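Local coordinates for response regulator aspartate phosphatase I (Bacillus subtilis subsp. subtilis, PDB 4I1A), which dephosphorylates the sporulation phosphotransferase Spo0F and activates excision and transfer of the mobile element ICEBs1 by inactivating its repressor ImmR, at residues 297-302 with 325-330; 307-312 with 318-323. One frame throughout, in Å; residues are numbered along the deposited sequence.

Contact 1. Residues 297-302 with 325-330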
# COMPACT_ATOMS: atom_id res chain seq x y z
N ASP A 297 1.54 -4.35 -19.01
CA ASP A 297 2.99 -4.42 -18.82
C ASP A 297 3.35 -4.19 -17.35
O ASP A 297 4.38 -3.59 -17.03
CB ASP A 297 3.73 -3.43 -19.72
CG ASP A 297 5.23 -3.69 -19.76
OD1 ASP A 297 5.62 -4.87 -19.67
OD2 ASP A 297 6.00 -2.71 -19.85
N ASP A 298 2.48 -4.66 -16.48
CA ASP A 298 2.73 -4.58 -15.05
C ASP A 298 3.64 -5.74 -14.66
O ASP A 298 3.19 -6.76 -14.16
CB ASP A 298 1.41 -4.64 -14.29
CG ASP A 298 1.49 -3.99 -12.93
OD1 ASP A 298 2.54 -4.15 -12.25
OD2 ASP A 298 0.52 -3.30 -12.55
N LYS A 299 4.94 -5.56 -14.90
CA LYS A 299 5.92 -6.62 -14.66
C LYS A 299 5.98 -7.03 -13.19
O LYS A 299 6.26 -8.18 -12.87
CB LYS A 299 7.29 -6.17 -15.16
CG LYS A 299 7.21 -4.96 -16.08
CD LYS A 299 8.11 -3.82 -15.61
CE LYS A 299 9.47 -3.85 -16.31
NZ LYS A 299 10.39 -2.79 -15.80
N GLU A 300 5.67 -6.09 -12.30
CA GLU A 300 5.67 -6.39 -10.87
C GLU A 300 4.58 -7.39 -10.47
O GLU A 300 4.84 -8.35 -9.74
CB GLU A 300 5.56 -5.12 -10.03
CG GLU A 300 5.18 -5.36 -8.57
CD GLU A 300 4.57 -4.12 -7.91
OE1 GLU A 300 4.16 -4.21 -6.73
OE2 GLU A 300 4.52 -3.06 -8.58
N TYR A 301 3.35 -7.17 -10.93
CA TYR A 301 2.28 -8.08 -10.54
C TYR A 301 2.34 -9.37 -11.34
O TYR A 301 1.91 -10.44 -10.87
CB TYR A 301 0.91 -7.39 -10.56
CG TYR A 301 0.68 -6.67 -9.26
CD1 TYR A 301 0.20 -7.35 -8.14
CD2 TYR A 301 1.01 -5.33 -9.12
CE1 TYR A 301 0.03 -6.71 -6.94
CE2 TYR A 301 0.85 -4.68 -7.92
CZ TYR A 301 0.36 -5.37 -6.83
OH TYR A 301 0.19 -4.70 -5.64
N SER A 302 2.92 -9.28 -12.53
CA SER A 302 3.19 -10.46 -13.34
C SER A 302 4.10 -11.43 -12.56
O SER A 302 3.82 -12.62 -12.49
CB SER A 302 3.82 -10.05 -14.67
OG SER A 302 4.20 -11.18 -15.42
N PHE A 325 10.91 -14.12 -7.48
CA PHE A 325 11.71 -13.41 -6.47
C PHE A 325 12.98 -12.84 -7.05
O PHE A 325 13.43 -11.77 -6.65
CB PHE A 325 12.03 -14.30 -5.24
CG PHE A 325 10.90 -14.37 -4.24
CD1 PHE A 325 10.53 -13.26 -3.51
CD2 PHE A 325 10.19 -15.55 -4.06
CE1 PHE A 325 9.47 -13.31 -2.61
CE2 PHE A 325 9.14 -15.61 -3.16
CZ PHE A 325 8.78 -14.49 -2.44
N SER A 326 13.58 -13.55 -8.00
CA SER A 326 14.70 -13.01 -8.74
C SER A 326 14.28 -11.72 -9.43
O SER A 326 15.00 -10.73 -9.39
CB SER A 326 15.21 -14.01 -9.79
OG SER A 326 15.87 -15.11 -9.20
N TYR A 327 13.11 -11.73 -10.08
CA TYR A 327 12.71 -10.54 -10.82
C TYR A 327 12.52 -9.37 -9.86
O TYR A 327 13.04 -8.28 -10.10
CB TYR A 327 11.43 -10.73 -11.66
CG TYR A 327 11.01 -9.41 -12.25
CD1 TYR A 327 11.60 -8.94 -13.44
CD2 TYR A 327 10.09 -8.58 -11.61
CE1 TYR A 327 11.25 -7.71 -13.97
CE2 TYR A 327 9.73 -7.35 -12.13
CZ TYR A 327 10.31 -6.92 -13.31
OH TYR A 327 9.96 -5.69 -13.81
N LEU A 328 11.78 -9.62 -8.79
CA LEU A 328 11.50 -8.59 -7.79
C LEU A 328 12.78 -8.04 -7.17
O LEU A 328 12.96 -6.82 -7.10
CB LEU A 328 10.58 -9.14 -6.70
CG LEU A 328 9.15 -9.40 -7.17
CD1 LEU A 328 8.32 -10.09 -6.09
CD2 LEU A 328 8.49 -8.09 -7.62
N ALA A 329 13.66 -8.93 -6.74
CA ALA A 329 14.95 -8.54 -6.17
C ALA A 329 15.78 -7.72 -7.15
O ALA A 329 16.44 -6.76 -6.75
CB ALA A 329 15.73 -9.77 -5.69
N SER A 330 15.76 -8.09 -8.42
CA SER A 330 16.55 -7.36 -9.41
C SER A 330 16.01 -5.95 -9.58
O SER A 330 16.74 -5.04 -9.98
CB SER A 330 16.54 -8.08 -10.77
OG SER A 330 15.30 -7.87 -11.42
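Tyr327 reaches across from helix 318-330 and lays the phenol end of its ring against the chain of Lys299, the two side chains crossing at about a right angle. With CG anti to the backbone N (chi1 174°), the ring extends far enough for its CE2 to come within 3.6 Å of Lys299 O, and its CZ lies equally close to Lys299 CB. The lysine, bent at chi2 and chi3, curls round the hydroxyl, and its methylenes do the touching: CB comes to 3.0 Å from Tyr327 OH and CE to 3.1 Å. A long, flexible lysine suits this exposed margin of the interface, since its methylenes can pack on an aromatic group while the ammonium stays exposed; Arg331 lies near that ammonium as a like charge. These helices are consecutive in the tetratricopeptide-repeat superhelix, and the contact joins the start of helix 299-313 to the end of helix 318-330. Asp298 occupies the N-cap, its OD1 accepting a weak bond from Tyr301 N at 3.4 Å. Deeper in, the buried Leu328 brings its CD2 up to Glu300, 4.2 Å from Glu300 O and 4.4 Å from Glu300 CG. The glutamate's carboxylate OE1 makes a salt bridge with Lys304.

Contact 2. Residues 307-312 with 318-323; sequences ILEGLF and TQLIKN
This is a buried, apolar helix-to-helix contact between the end of helix 299-313 and the beginning of helix 318-330, two neighbours joined by a short connection. Their local axes approach to 7.3 Å and run nearly antiparallel, at 156°. So close an approach depends on Gly310: a side chain there would point at the partner helix and its CB would collide with Ile321 CG1. Instead Leu320 CD1 rests 3.9 Å from Gly310 CA, and Ile321 CD1 lies 3.9 Å from Gly310 C. On the buried side, Ile321 CG1, anti to the carbonyl carbon, sends CD1 to Leu311 CD1 at 3.7 Å, while CG2 faces Ile307 CG2 at 4.3 Å; the branched chain serves both neighbours. Replacing Ile321 by an alanine removes CG1, CG2 and CD1, and the methyls of Leu311 and Ile307 would probably lose their partner, with a gap beside Gly310. Toward the more exposed side, Leu320 CD1 meets Glu309 at its CG methylene (3.9 Å) and carboxylate carbon, while OE2 makes a weak, long ion pair with Arg290. Val344 and Phe348 of helix 334-351 add to the apolar cluster. Successive antiparallel helices packed at a small inclination are characteristic of the tetratricopeptide-repeat fold.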
# COMPACT_ATOMS: atom_id res chain seq x y z
N ILE A 307 4.22 -16.13 -8.32
CA ILE A 307 4.41 -16.71 -6.99
C ILE A 307 3.16 -17.50 -6.58
O ILE A 307 3.26 -18.64 -6.12
CB ILE A 307 4.71 -15.64 -5.91
CG1 ILE A 307 6.06 -14.97 -6.18
CG2 ILE A 307 4.69 -16.28 -4.50
CD1 ILE A 307 6.30 -13.73 -5.28
N LEU A 308 1.99 -16.90 -6.76
CA LEU A 308 0.73 -17.59 -6.49
C LEU A 308 0.63 -18.86 -7.36
O LEU A 308 0.24 -19.93 -6.88
CB LEU A 308 -0.45 -16.66 -6.77
CG LEU A 308 -0.60 -15.43 -5.87
CD1 LEU A 308 -1.97 -14.83 -6.08
CD2 LEU A 308 -0.35 -15.74 -4.36
N GLU A 309 0.99 -18.73 -8.63
CA GLU A 309 0.96 -19.85 -9.55
C GLU A 309 1.82 -21.01 -9.09
O GLU A 309 1.39 -22.17 -9.12
CB GLU A 309 1.42 -19.43 -10.95
CG GLU A 309 1.26 -20.55 -11.97
CD GLU A 309 1.71 -20.12 -13.36
OE1 GLU A 309 2.09 -18.93 -13.51
OE2 GLU A 309 1.69 -20.96 -14.28
N GLY A 310 3.04 -20.71 -8.65
CA GLY A 310 3.94 -21.75 -8.21
C GLY A 310 3.46 -22.37 -6.91
O GLY A 310 3.62 -23.55 -6.68
N LEU A 311 2.86 -21.53 -6.07
CA LEU A 311 2.29 -21.94 -4.80
C LEU A 311 1.02 -22.76 -4.99
O LEU A 311 0.86 -23.80 -4.36
CB LEU A 311 1.97 -20.67 -3.99
CG LEU A 311 2.47 -20.40 -2.57
CD1 LEU A 311 3.81 -21.03 -2.28
CD2 LEU A 311 2.53 -18.90 -2.37
N PHE A 312 0.10 -22.32 -5.85
CA PHE A 312 -1.25 -22.90 -5.86
C PHE A 312 -1.74 -23.51 -7.17
O PHE A 312 -2.56 -24.43 -7.15
CB PHE A 312 -2.29 -21.86 -5.40
CG PHE A 312 -2.02 -21.27 -4.04
CD1 PHE A 312 -2.08 -22.06 -2.89
CD2 PHE A 312 -1.73 -19.93 -3.89
CE1 PHE A 312 -1.83 -21.52 -1.64
CE2 PHE A 312 -1.47 -19.39 -2.64
CZ PHE A 312 -1.53 -20.19 -1.51
N THR A 318 7.91 -24.94 -8.11
CA THR A 318 8.54 -24.03 -7.17
C THR A 318 9.53 -23.08 -7.83
O THR A 318 9.81 -22.01 -7.30
CB THR A 318 9.23 -24.79 -6.00
OG1 THR A 318 10.20 -25.71 -6.53
CG2 THR A 318 8.20 -25.56 -5.20
N GLN A 319 10.07 -23.46 -8.99
CA GLN A 319 11.00 -22.57 -9.68
C GLN A 319 10.33 -21.26 -10.08
O GLN A 319 10.99 -20.22 -10.14
CB GLN A 319 11.69 -23.26 -10.87
CG GLN A 319 10.81 -23.46 -12.09
CD GLN A 319 9.89 -24.66 -11.97
OE1 GLN A 319 9.70 -25.22 -10.88
NE2 GLN A 319 9.31 -25.08 -13.10
N LEU A 320 9.02 -21.30 -10.30
CA LEU A 320 8.25 -20.09 -10.61
C LEU A 320 8.32 -19.09 -9.45
O LEU A 320 8.43 -17.88 -9.66
CB LEU A 320 6.79 -20.43 -10.92
CG LEU A 320 6.41 -21.31 -12.10
CD1 LEU A 320 4.95 -21.76 -11.97
CD2 LEU A 320 6.64 -20.59 -13.44
N ILE A 321 8.23 -19.60 -8.23
CA ILE A 321 8.35 -18.77 -7.03
C ILE A 321 9.74 -18.12 -6.99
O ILE A 321 9.87 -16.90 -6.84
CB ILE A 321 8.11 -19.60 -5.75
CG1 ILE A 321 6.74 -20.30 -5.82
CG2 ILE A 321 8.21 -18.73 -4.48
CD1 ILE A 321 6.51 -21.33 -4.73
N LYS A 322 10.77 -18.95 -7.16
CA LYS A 322 12.16 -18.52 -7.25
C LYS A 322 12.39 -17.43 -8.30
O LYS A 322 12.84 -16.32 -7.98
CB LYS A 322 13.04 -19.73 -7.57
CG LYS A 322 14.53 -19.42 -7.63
CD LYS A 322 15.30 -20.52 -8.39
CE LYS A 322 16.79 -20.43 -8.09
NZ LYS A 322 17.57 -21.54 -8.71
N ASN A 323 12.08 -17.75 -9.56
CA ASN A 323 12.30 -16.79 -10.64
C ASN A 323 11.55 -15.48 -10.42
O ASN A 323 12.04 -14.41 -10.75
CB ASN A 323 11.94 -17.40 -11.99
CG ASN A 323 12.75 -18.65 -12.29
OD1 ASN A 323 12.29 -19.53 -13.03
ND2 ASN A 323 13.94 -18.74 -11.71

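In the fold
Contacts 1 and 2 are two ends of one antiparallel interface, between helix 299-313 and helix 318-330, with centres about 12 Å apart. Contact 2 lies near the short turn joining the helices, and contact 1 at their far ends. The CA atoms nearest across each contact are 4.4 Å apart for Ile307 and Ile321, but 7.0 Å apart for Glu300 and Leu328. Thus the pair is close beside the turn, where glycine sits, and wider where longer side chains bridge it. Ile307 links the two: its CD1 packs on Phe325 CZ at 3.8 Å and on Leu328 CD1 at 4.2 Å. Helix 334-351 touches both contacts, continuing the repeat stack.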